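Local structure of aldehyde dehydrogenase (Anabaena variabilis, 4H7N) at residues V130-P135 against V157-S162; A239-S244 against I272-S277; T262-L267 against E364-I369; L392-F397 against R409-G414. The protein probably oxidises aldehydes to the corresponding carboxylic acids with NAD+ as the hydride acceptor. All blocks are in the same frame, centred on the assembly; numbering follows the deposited sequence.

Interaction 1: residues V130-P135 against V157-S162; sequences VGVISP and VVVKPS
Val-132 is held to the neighbouring strand at both ends of its backbone. Its N donates to Val-158 O at 2.9 Å with an N-H...O angle of 174°, and its O accepts from Lys-160 N at 2.8 Å. Val-158 N reaches Val-130 O at 2.8 Å, completing the regular pairing. The face carrying Val-132, Val-157 and Val-159 is tight: CG2 of Val-132 meets CG1 of Val-157 at 3.8 Å, a methyl placed opposite the backbone N by a chi1 of -177°. Thr-147 and Leu-151 of helix 147-153 cover that face. The strands are parallel, their axes 16° apart, in the core sheet of what is probably the family's Rossmann-like, NAD-binding domain. On the other face, CG2 of Ile-133 packs on CE of Lys-160 at 4.0 Å. The lysine chain bends beyond CB and brings NZ to Pro-161 O at 3.0 Å and to Gly-191 O. With an alanine here, both carbonyls would probably lose their ammonium donor and Ile-133 its packing partner. Toward the C-terminal ends the pairing slackens: Ser-134 N still donates to Lys-160 O, but at 3.3 Å from above the carbonyl plane, and the partly exposed Pro-135 points its CB away from 157-162.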
loop_
_atom_site.group_PDB
_atom_site.type_symbol
_atom_site.label_atom_id
_atom_site.label_comp_id
_atom_site.label_asym_id
_atom_site.label_seq_id
_atom_site.Cartn_x
_atom_site.Cartn_y
_atom_site.Cartn_z
ATOM N N VAL A 130 -10.904 -10.303 -3.788
ATOM C CA VAL A 130 -9.554 -10.418 -3.229
ATOM C C VAL A 130 -9.077 -11.838 -3.520
ATOM O O VAL A 130 -9.858 -12.829 -3.328
ATOM C CB VAL A 130 -9.568 -10.142 -1.707
ATOM C CG1 VAL A 130 -8.223 -10.443 -1.091
ATOM C CG2 VAL A 130 -9.936 -8.696 -1.458
ATOM N N GLY A 131 -7.878 -11.949 -4.062
ATOM C CA GLY A 131 -7.197 -13.262 -4.182
ATOM C C GLY A 131 -6.178 -13.536 -3.065
ATOM O O GLY A 131 -5.327 -12.690 -2.719
ATOM N N VAL A 132 -6.280 -14.712 -2.465
ATOM C CA VAL A 132 -5.330 -15.144 -1.463
ATOM C C VAL A 132 -4.585 -16.380 -1.910
ATOM O O VAL A 132 -5.188 -17.402 -2.253
ATOM C CB VAL A 132 -6.064 -15.465 -0.150
ATOM C CG1 VAL A 132 -5.107 -16.094 0.852
ATOM C CG2 VAL A 132 -6.660 -14.188 0.429
ATOM N N ILE A 133 -3.262 -16.306 -1.884
ATOM C CA ILE A 133 -2.386 -17.449 -2.218
ATOM C C ILE A 133 -1.590 -17.727 -0.988
ATOM O O ILE A 133 -0.817 -16.843 -0.540
ATOM C CB ILE A 133 -1.452 -17.095 -3.390
ATOM C CG1 ILE A 133 -2.313 -16.756 -4.612
ATOM C CG2 ILE A 133 -0.493 -18.273 -3.669
ATOM C CD1 ILE A 133 -1.555 -16.151 -5.785
ATOM N N SER A 134 -1.787 -18.915 -0.403
ATOM C CA SER A 134 -1.274 -19.207 0.931
ATOM C C SER A 134 -0.357 -20.469 0.914
ATOM O O SER A 134 -0.508 -21.334 0.082
ATOM C CB SER A 134 -2.438 -19.381 1.909
ATOM O OG SER A 134 -3.336 -20.437 1.503
ATOM N N PRO A 135 0.587 -20.556 1.852
ATOM C CA PRO A 135 1.633 -21.578 1.845
ATOM C C PRO A 135 1.239 -22.817 2.608
ATOM O O PRO A 135 0.194 -22.856 3.265
ATOM C CB PRO A 135 2.805 -20.881 2.526
ATOM C CG PRO A 135 2.142 -19.977 3.538
ATOM C CD PRO A 135 0.801 -19.582 2.943
ATOM N N VAL A 157 -13.761 -13.404 -1.602
ATOM C CA VAL A 157 -12.393 -13.836 -1.509
ATOM C C VAL A 157 -12.250 -15.186 -2.208
ATOM O O VAL A 157 -13.054 -16.112 -1.941
ATOM C CB VAL A 157 -11.947 -13.990 -0.048
ATOM C CG1 VAL A 157 -10.480 -14.370 0.008
ATOM C CG2 VAL A 157 -12.219 -12.737 0.773
ATOM N N VAL A 158 -11.281 -15.280 -3.117
ATOM C CA VAL A 158 -10.859 -16.574 -3.713
ATOM C C VAL A 158 -9.553 -17.028 -3.075
ATOM O O VAL A 158 -8.560 -16.324 -3.118
ATOM C CB VAL A 158 -10.654 -16.476 -5.235
ATOM C CG1 VAL A 158 -10.338 -17.840 -5.805
ATOM C CG2 VAL A 158 -11.921 -16.030 -5.890
ATOM N N VAL A 159 -9.569 -18.173 -2.433
ATOM C CA VAL A 159 -8.449 -18.669 -1.724
ATOM C C VAL A 159 -7.854 -19.872 -2.455
ATOM O O VAL A 159 -8.566 -20.832 -2.726
ATOM C CB VAL A 159 -8.873 -19.144 -0.288
ATOM C CG1 VAL A 159 -7.687 -19.715 0.504
ATOM C CG2 VAL A 159 -9.524 -18.017 0.454
ATOM N N LYS A 160 -6.559 -19.801 -2.727
ATOM C CA LYS A 160 -5.783 -20.856 -3.388
ATOM C C LYS A 160 -4.656 -21.306 -2.468
ATOM O O LYS A 160 -3.557 -20.741 -2.465
ATOM C CB LYS A 160 -5.187 -20.416 -4.775
ATOM C CG LYS A 160 -4.780 -21.687 -5.520
ATOM C CD LYS A 160 -3.522 -21.654 -6.348
ATOM C CE LYS A 160 -2.273 -21.328 -5.564
ATOM N NZ LYS A 160 -1.685 -22.551 -5.091
ATOM N N PRO A 161 -4.929 -22.302 -1.649
ATOM C CA PRO A 161 -3.856 -22.862 -0.815
ATOM C C PRO A 161 -2.837 -23.646 -1.640
ATOM O O PRO A 161 -3.080 -23.919 -2.788
ATOM C CB PRO A 161 -4.592 -23.766 0.188
ATOM C CG PRO A 161 -6.050 -23.588 -0.081
ATOM C CD PRO A 161 -6.191 -23.043 -1.483
ATOM N N SER A 162 -1.681 -23.917 -1.062
ATOM C CA SER A 162 -0.598 -24.647 -1.724
ATOM C C SER A 162 -1.077 -26.031 -2.007
ATOM O O SER A 162 -1.721 -26.657 -1.173
ATOM C CB SER A 162 0.628 -24.776 -0.795
ATOM O OG SER A 162 1.634 -25.668 -1.315
#

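Interaction 2: residues A239-S244 against I272-S277; sequences AIVLES and IYVAES
Three backbone hydrogen bonds join Ala-239, Val-241, Tyr-273 and Ala-275. Tyr-273 N donates to Ala-239 O at 2.8 Å, its O accepts from Val-241 N at 2.8 Å, and Ala-275 N closes on Val-241 O at 3.0 Å. Tyr-273 thus bonds through N and O to two residues flanking Ile-240, which with only 10° between the N-to-C directions establishes a parallel pair. Side chains add modest apolar contact, CB of Val-241 resting against CG1 of Val-274 at 4.1 Å. At the end of its strand, Ala-275 packs its CB against Glu-243 N at 3.6 Å, just past the other strand. The glutamate CG lies opposite the backbone N (chi1 -169°), and the extended chain carries the carboxylate across to Ser-277. There OE2 accepts from Ser-277 OG, a bond modelled so short that its exact length is doubtful. A water reinforces this end, donating to Glu-243 OE2 at 3.1 Å and accepting from Ser-277 N at 2.9 Å. Farther out, Tyr-273 OH is hydrogen-bonded to His-356 and Arg-271, while Ala-381 and Ala-385 of helix 378-386 back Ile-240 on the tyrosine's face of the sheet. Ile-254 of helix 247-259 packs on Ala-239, Val-241 and Ile-272 on the other. Strand 237-241, that helix and strand 269-275 thus form a beta-alpha-beta crossover, with the two strands adjacent in a seven-stranded sheet.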
loop_
_atom_site.group_PDB
_atom_site.type_symbol
_atom_site.label_atom_id
_atom_site.label_comp_id
_atom_site.label_asym_id
_atom_site.label_seq_id
_atom_site.Cartn_x
_atom_site.Cartn_y
_atom_site.Cartn_z
ATOM N N ALA A 239 18.082 -13.985 16.832
ATOM C CA ALA A 239 17.991 -13.733 18.278
ATOM C C ALA A 239 19.365 -13.323 18.763
ATOM O O ALA A 239 20.380 -13.947 18.391
ATOM C CB ALA A 239 17.501 -15.003 19.009
ATOM N N ILE A 240 19.399 -12.267 19.567
ATOM C CA ILE A 240 20.595 -11.736 20.198
ATOM C C ILE A 240 20.399 -11.960 21.700
ATOM O O ILE A 240 19.361 -11.541 22.297
ATOM C CB ILE A 240 20.759 -10.219 19.931
ATOM C CG1 ILE A 240 21.015 -9.945 18.442
ATOM C CG2 ILE A 240 21.961 -9.668 20.676
ATOM C CD1 ILE A 240 21.015 -8.452 18.083
ATOM N N VAL A 241 21.395 -12.593 22.299
ATOM C CA VAL A 241 21.424 -12.887 23.751
ATOM C C VAL A 241 22.595 -12.126 24.363
ATOM O O VAL A 241 23.775 -12.469 24.139
ATOM C CB VAL A 241 21.586 -14.395 24.019
ATOM C CG1 VAL A 241 21.535 -14.671 25.514
ATOM C CG2 VAL A 241 20.470 -15.167 23.336
ATOM N N LEU A 242 22.272 -11.042 25.072
ATOM C CA LEU A 242 23.278 -10.245 25.759
ATOM C C LEU A 242 23.726 -10.910 27.039
ATOM O O LEU A 242 23.045 -11.805 27.605
ATOM C CB LEU A 242 22.731 -8.831 26.054
ATOM C CG LEU A 242 22.189 -8.092 24.816
ATOM C CD1 LEU A 242 21.570 -6.776 25.260
ATOM C CD2 LEU A 242 23.284 -7.864 23.773
ATOM N N GLU A 243 24.866 -10.405 27.516
ATOM C CA GLU A 243 25.583 -10.976 28.639
ATOM C C GLU A 243 24.718 -11.060 29.897
ATOM O O GLU A 243 24.836 -12.025 30.634
ATOM C CB GLU A 243 26.792 -10.065 28.897
ATOM C CG GLU A 243 27.808 -10.602 29.854
ATOM C CD GLU A 243 29.120 -9.832 29.700
ATOM O OE1 GLU A 243 29.112 -8.581 29.837
ATOM O OE2 GLU A 243 30.139 -10.468 29.388
ATOM N N SER A 244 23.877 -10.041 30.132
ATOM C CA SER A 244 22.970 -9.969 31.283
ATOM C C SER A 244 21.694 -10.840 31.177
ATOM O O SER A 244 20.857 -10.828 32.087
ATOM C CB SER A 244 22.522 -8.514 31.484
ATOM O OG SER A 244 21.764 -8.035 30.383
ATOM N N ILE A 272 21.361 -17.240 15.769
ATOM C CA ILE A 272 21.453 -16.960 17.182
ATOM C C ILE A 272 22.844 -16.389 17.504
ATOM O O ILE A 272 23.871 -17.026 17.175
ATOM C CB ILE A 272 21.204 -18.243 17.981
ATOM C CG1 ILE A 272 19.804 -18.797 17.677
ATOM C CG2 ILE A 272 21.269 -17.928 19.455
ATOM C CD1 ILE A 272 19.702 -20.299 17.988
ATOM N N TYR A 273 22.861 -15.176 18.062
ATOM C CA TYR A 273 24.087 -14.470 18.414
ATOM C C TYR A 273 24.150 -14.348 19.928
ATOM O O TYR A 273 23.198 -13.879 20.536
ATOM C CB TYR A 273 24.103 -13.092 17.741
ATOM C CG TYR A 273 23.960 -13.218 16.242
ATOM C CD1 TYR A 273 25.049 -13.540 15.449
ATOM C CD2 TYR A 273 22.698 -13.110 15.638
ATOM C CE1 TYR A 273 24.907 -13.758 14.088
ATOM C CE2 TYR A 273 22.535 -13.284 14.276
ATOM C CZ TYR A 273 23.644 -13.618 13.507
ATOM O OH TYR A 273 23.457 -13.770 12.176
ATOM N N VAL A 274 25.263 -14.773 20.548
ATOM C CA VAL A 274 25.363 -14.779 22.009
ATOM C C VAL A 274 26.658 -14.128 22.470
ATOM O O VAL A 274 27.731 -14.396 21.925
ATOM C CB VAL A 274 25.341 -16.223 22.559
ATOM C CG1 VAL A 274 25.233 -16.209 24.075
ATOM C CG2 VAL A 274 24.175 -17.000 21.966
ATOM N N ALA A 275 26.549 -13.278 23.483
ATOM C CA ALA A 275 27.722 -12.651 24.094
ATOM C C ALA A 275 28.772 -13.737 24.330
ATOM O O ALA A 275 28.446 -14.808 24.904
ATOM C CB ALA A 275 27.331 -12.023 25.416
ATOM N N GLU A 276 30.019 -13.460 23.942
ATOM C CA GLU A 276 31.083 -14.480 24.060
ATOM C C GLU A 276 31.288 -15.052 25.461
ATOM O O GLU A 276 31.574 -16.211 25.585
ATOM C CB GLU A 276 32.412 -14.013 23.451
ATOM C CG GLU A 276 33.018 -12.788 24.106
ATOM C CD GLU A 276 34.240 -12.260 23.346
ATOM O OE1 GLU A 276 34.605 -12.839 22.304
ATOM O OE2 GLU A 276 34.831 -11.249 23.779
ATOM N N SER A 277 31.118 -14.262 26.506
ATOM C CA SER A 277 31.284 -14.772 27.867
ATOM C C SER A 277 30.188 -15.752 28.303
ATOM O O SER A 277 30.370 -16.455 29.299
ATOM C CB SER A 277 31.338 -13.623 28.886
ATOM O OG SER A 277 30.116 -12.889 28.873
HETATM O O HOH W 1 30.849 -11.333 26.459
#

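Interaction 3: residues T262-L267 against E364-I369; sequences TGQSCL and ETFGPI
The ring of Phe-366 lies flat against the backbone of Gln-264 and Ser-265, and no hydrogen bond joins the two segments. Both are irregular loops in which Gln-264 and Pro-368 each centre an inverse gamma turn, and the Gly-Gln-Ser-Cys sequence is consistent with the cysteine-bearing loop of the family's active site. Ser-265 N stands 3.4 Å above the ring plane, over its centre. Beside it, Gln-264 CA makes a CH-pi contact, 4.0 Å from the ring centroid and 27° off the normal. The phenylalanine reaches this place with a chi1 of -124°, away from any staggered value, which brings the end of the ring closer to the opposing loop than its CB direction alone would suggest. A serine in its place would probably leave the Gln-264 to Ser-265 peptide without its flat support, and that loop would be likelier to shift. Phe-366 O is buried by the contact and has no polar partner in the model; CG of Gln-264 lies 3.5 Å from it. Second-shell bonds position both loops: Glu-270 takes Phe-366 N, Glu-364 OE2 accepts from Gly-235 N, and Ile-309 N donates to Gln-264 OE1. Farther along, Thr-262 and Pro-368 lie side by side, with CG2 and CG 3.9 Å apart. Gly-263 has no room for a side chain, since a CB there would collide with Gly-367 O. Its CA instead approaches that oxygen at 3.4 Å in a CA-H...O contact, with 161° at the hydrogen.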
loop_
_atom_site.group_PDB
_atom_site.type_symbol
_atom_site.label_atom_id
_atom_site.label_comp_id
_atom_site.label_asym_id
_atom_site.label_seq_id
_atom_site.Cartn_x
_atom_site.Cartn_y
_atom_site.Cartn_z
ATOM N N THR A 262 8.687 -27.768 13.411
ATOM C CA THR A 262 9.947 -28.262 12.782
ATOM C C THR A 262 10.694 -27.112 12.064
ATOM O O THR A 262 11.439 -27.322 11.093
ATOM C CB THR A 262 9.686 -29.429 11.828
ATOM O OG1 THR A 262 8.813 -30.383 12.457
ATOM C CG2 THR A 262 10.965 -30.173 11.489
ATOM N N GLY A 263 10.483 -25.899 12.555
ATOM C CA GLY A 263 11.174 -24.739 11.981
ATOM C C GLY A 263 10.608 -24.220 10.679
ATOM O O GLY A 263 11.182 -23.313 10.085
ATOM N N GLN A 264 9.450 -24.742 10.278
ATOM C CA GLN A 264 8.815 -24.425 9.005
ATOM C C GLN A 264 7.886 -23.234 9.221
ATOM O O GLN A 264 6.678 -23.380 9.350
ATOM C CB GLN A 264 8.033 -25.650 8.471
ATOM C CG GLN A 264 8.937 -26.853 8.262
ATOM C CD GLN A 264 8.173 -28.133 8.016
ATOM O OE1 GLN A 264 8.223 -28.689 6.914
ATOM N NE2 GLN A 264 7.458 -28.629 9.054
ATOM N N SER A 265 8.487 -22.039 9.239
ATOM C CA SER A 265 7.790 -20.839 9.586
ATOM C C SER A 265 8.648 -19.655 9.184
ATOM O O SER A 265 9.857 -19.627 9.470
ATOM C CB SER A 265 7.510 -20.770 11.061
ATOM O OG SER A 265 6.883 -19.597 11.417
ATOM N N CYS A 266 7.971 -18.651 8.610
ATOM C CA CYS A 266 8.561 -17.313 8.320
ATOM C C CYS A 266 9.176 -16.703 9.598
ATOM O O CYS A 266 10.166 -15.987 9.524
ATOM C CB CYS A 266 7.454 -16.366 7.754
ATOM S SG CYS A 266 6.932 -16.921 6.110
ATOM N N LEU A 267 8.575 -17.030 10.739
ATOM C CA LEU A 267 8.890 -16.449 12.077
ATOM C C LEU A 267 9.824 -17.285 12.921
ATOM O O LEU A 267 10.056 -17.004 14.107
ATOM C CB LEU A 267 7.585 -16.303 12.901
ATOM C CG LEU A 267 6.501 -15.566 12.157
ATOM C CD1 LEU A 267 5.178 -15.625 12.905
ATOM C CD2 LEU A 267 6.948 -14.158 11.897
ATOM N N GLU A 364 17.031 -18.518 3.714
ATOM C CA GLU A 364 15.972 -19.075 4.529
ATOM C C GLU A 364 16.137 -20.598 4.557
ATOM O O GLU A 364 16.263 -21.234 3.512
ATOM C CB GLU A 364 14.569 -18.666 4.004
ATOM C CG GLU A 364 13.397 -19.074 4.926
ATOM C CD GLU A 364 12.063 -18.315 4.643
ATOM O OE1 GLU A 364 11.720 -18.225 3.430
ATOM O OE2 GLU A 364 11.374 -17.812 5.620
ATOM N N THR A 365 16.133 -21.160 5.749
ATOM C CA THR A 365 16.285 -22.616 5.930
ATOM C C THR A 365 14.919 -23.318 6.077
ATOM O O THR A 365 14.678 -24.371 5.477
ATOM C CB THR A 365 17.201 -22.846 7.147
ATOM O OG1 THR A 365 18.465 -22.204 6.909
ATOM C CG2 THR A 365 17.472 -24.323 7.394
ATOM N N PHE A 366 14.008 -22.718 6.864
ATOM C CA PHE A 366 12.691 -23.308 7.083
ATOM C C PHE A 366 12.840 -24.725 7.664
ATOM O O PHE A 366 12.104 -25.640 7.286
ATOM C CB PHE A 366 11.918 -23.346 5.751
ATOM C CG PHE A 366 10.601 -22.653 5.784
ATOM C CD1 PHE A 366 10.528 -21.289 6.039
ATOM C CD2 PHE A 366 9.412 -23.363 5.583
ATOM C CE1 PHE A 366 9.310 -20.611 6.064
ATOM C CE2 PHE A 366 8.183 -22.683 5.612
ATOM C CZ PHE A 366 8.138 -21.320 5.835
ATOM N N GLY A 367 13.803 -24.893 8.575
ATOM C CA GLY A 367 14.055 -26.168 9.252
ATOM C C GLY A 367 14.406 -25.959 10.716
ATOM O O GLY A 367 14.484 -24.815 11.190
ATOM N N PRO A 368 14.644 -27.060 11.464
ATOM C CA PRO A 368 14.788 -26.917 12.914
ATOM C C PRO A 368 16.263 -26.746 13.303
ATOM O O PRO A 368 16.794 -27.478 14.150
ATOM C CB PRO A 368 14.224 -28.237 13.430
ATOM C CG PRO A 368 14.656 -29.233 12.395
ATOM C CD PRO A 368 14.625 -28.475 11.066
ATOM N N ILE A 369 16.904 -25.771 12.694
ATOM C CA ILE A 369 18.354 -25.607 12.811
ATOM C C ILE A 369 18.692 -24.388 13.655
ATOM O O ILE A 369 18.101 -23.340 13.482
ATOM C CB ILE A 369 19.003 -25.397 11.445
ATOM C CG1 ILE A 369 18.513 -26.446 10.462
ATOM C CG2 ILE A 369 20.517 -25.487 11.563
ATOM C CD1 ILE A 369 18.628 -27.882 10.948
#

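Interaction 4: residues L392-F397 against R409-G414; sequences LSAAVF and RQLNAG
Leu-411 and Ala-413 close the contact against Leu-392, Ser-393, Ala-394 and Val-396. The segments belong to a beta-alpha-beta unit: strand 393-397 leads to helix 401-408, and the loop at 409-414 returns the chain to parallel strand 415-418. The apolar contacts dominate. CD1 of Leu-411 touches CB of Ala-394 at 3.8 Å and CG2 of Val-396 at 3.9 Å, one methyl thus serving both residues. A chi1 of -58° sets the leucine CG opposite its carbonyl carbon, and from there the branch runs to the strand. Ala-404 and Val-407 of helix 401-408 also pack on Val-396, while Ile-416 touches both Leu-411 and Ala-394. Nearer the start of the strand, Ala-413 presses its CB on the backbone, 3.8 Å from Ser-393 C. The polar contacts are few. Asn-412 centres an inverse gamma turn, closed by a weak bond from Ala-413 N to Leu-411 O, and its backbone N is held by OD1 of Asn-386. Ala-413 O accepts from NE2 of Gln-457 of the second subunit, which places this loop at the dimer interface. Across the segments, Gly-414 N donates to Leu-392 O at 3.1 Å, a weak bond with an N-H...O angle of 129°.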
loop_
_atom_site.group_PDB
_atom_site.type_symbol
_atom_site.label_atom_id
_atom_site.label_comp_id
_atom_site.label_asym_id
_atom_site.label_seq_id
_atom_site.Cartn_x
_atom_site.Cartn_y
_atom_site.Cartn_z
ATOM N N LEU A 392 11.864 -9.448 8.775
ATOM C CA LEU A 392 10.550 -9.735 9.262
ATOM C C LEU A 392 10.490 -9.521 10.782
ATOM O O LEU A 392 9.710 -8.676 11.266
ATOM C CB LEU A 392 10.151 -11.194 8.905
ATOM C CG LEU A 392 8.692 -11.539 9.056
ATOM C CD1 LEU A 392 7.783 -10.686 8.182
ATOM C CD2 LEU A 392 8.387 -13.006 8.742
ATOM N N SER A 393 11.287 -10.296 11.533
ATOM C CA SER A 393 11.296 -10.151 12.991
ATOM C C SER A 393 12.666 -10.409 13.582
ATOM O O SER A 393 13.589 -10.816 12.885
ATOM C CB SER A 393 10.302 -11.159 13.636
ATOM O OG SER A 393 9.456 -11.773 12.671
ATOM N N ALA A 394 12.735 -10.313 14.905
ATOM C CA ALA A 394 13.937 -10.597 15.672
ATOM C C ALA A 394 13.614 -10.725 17.158
ATOM O O ALA A 394 12.526 -10.401 17.604
ATOM C CB ALA A 394 14.995 -9.509 15.464
ATOM N N ALA A 395 14.585 -11.172 17.918
ATOM C CA ALA A 395 14.450 -11.248 19.377
ATOM C C ALA A 395 15.723 -10.738 20.056
ATOM O O ALA A 395 16.832 -10.999 19.560
ATOM C CB ALA A 395 14.158 -12.657 19.796
ATOM N N VAL A 396 15.565 -10.067 21.195
ATOM C CA VAL A 396 16.702 -9.644 22.002
ATOM C C VAL A 396 16.423 -9.979 23.445
ATOM O O VAL A 396 15.347 -9.652 23.949
ATOM C CB VAL A 396 16.911 -8.108 21.917
ATOM C CG1 VAL A 396 18.143 -7.704 22.701
ATOM C CG2 VAL A 396 17.066 -7.666 20.446
ATOM N N PHE A 397 17.414 -10.566 24.114
ATOM C CA PHE A 397 17.345 -10.969 25.495
ATOM C C PHE A 397 18.402 -10.240 26.280
ATOM O O PHE A 397 19.589 -10.188 25.901
ATOM C CB PHE A 397 17.590 -12.465 25.677
ATOM C CG PHE A 397 16.558 -13.336 25.051
ATOM C CD1 PHE A 397 16.609 -13.615 23.700
ATOM C CD2 PHE A 397 15.534 -13.887 25.817
ATOM C CE1 PHE A 397 15.652 -14.399 23.109
ATOM C CE2 PHE A 397 14.583 -14.706 25.237
ATOM C CZ PHE A 397 14.658 -14.964 23.880
ATOM N N ARG A 409 15.908 -1.425 19.061
ATOM C CA ARG A 409 15.670 -0.254 18.245
ATOM C C ARG A 409 16.675 -0.084 17.097
ATOM O O ARG A 409 16.396 0.654 16.178
ATOM C CB ARG A 409 15.647 1.020 19.102
ATOM C CG ARG A 409 14.447 1.063 20.047
ATOM C CD ARG A 409 14.457 2.315 20.922
ATOM N NE ARG A 409 13.514 2.171 22.039
ATOM C CZ ARG A 409 13.833 2.187 23.339
ATOM N NH1 ARG A 409 15.109 2.336 23.767
ATOM N NH2 ARG A 409 12.849 2.063 24.237
ATOM N N GLN A 410 17.798 -0.804 17.120
ATOM C CA GLN A 410 18.793 -0.746 16.027
ATOM C C GLN A 410 18.563 -1.734 14.935
ATOM O O GLN A 410 19.277 -1.721 13.927
ATOM C CB GLN A 410 20.189 -0.951 16.589
ATOM C CG GLN A 410 20.553 0.163 17.532
ATOM C CD GLN A 410 21.922 -0.017 18.134
ATOM O OE1 GLN A 410 22.921 -0.079 17.418
ATOM N NE2 GLN A 410 21.984 -0.117 19.443
ATOM N N LEU A 411 17.559 -2.601 15.104
ATOM C CA LEU A 411 17.414 -3.684 14.173
ATOM C C LEU A 411 16.419 -3.349 13.068
ATOM O O LEU A 411 15.368 -2.797 13.343
ATOM C CB LEU A 411 16.958 -4.939 14.919
ATOM C CG LEU A 411 17.890 -5.404 16.041
ATOM C CD1 LEU A 411 17.304 -6.686 16.664
ATOM C CD2 LEU A 411 19.271 -5.702 15.472
ATOM N N ASN A 412 16.749 -3.725 11.844
ATOM C CA ASN A 412 15.900 -3.536 10.690
ATOM C C ASN A 412 14.834 -4.652 10.535
ATOM O O ASN A 412 14.843 -5.395 9.581
ATOM C CB ASN A 412 16.792 -3.438 9.425
ATOM C CG ASN A 412 17.812 -2.306 9.510
ATOM O OD1 ASN A 412 17.545 -1.242 10.071
ATOM N ND2 ASN A 412 18.999 -2.552 8.997
ATOM N N ALA A 413 13.874 -4.707 11.447
ATOM C CA ALA A 413 12.808 -5.707 11.427
ATOM C C ALA A 413 11.543 -5.147 11.978
ATOM O O ALA A 413 11.571 -4.257 12.833
ATOM C CB ALA A 413 13.218 -6.945 12.225
ATOM N N GLY A 414 10.416 -5.685 11.520
ATOM C CA GLY A 414 9.119 -5.144 11.890
ATOM C C GLY A 414 8.678 -5.424 13.313
ATOM O O GLY A 414 8.049 -4.588 13.943
#

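In the fold
Interaction 1 stands apart, its centre about 39 Å from that of interaction 2 and in a different sheet. Interactions 2 and 4 share the other sheet: strands 237-241 and 393-397 are neighbours, with Ile-240 O 2.8 Å from Phe-397 N, a probable hydrogen bond. Interaction 3 lies beside interaction 4, where Cys-266 O packs 3.6 Å from CD2 of Leu-392. Three contacts approach Glu-232, the predicted active-site residue: measured between side chains, Leu-392 is about 4 Å from it, Cys-266 about 6 Å and Pro-135 about 8 Å. Interaction 1 does so without touching the others, its nearest atoms about 6 Å from those of interaction 3, while interaction 2 sits away from the site.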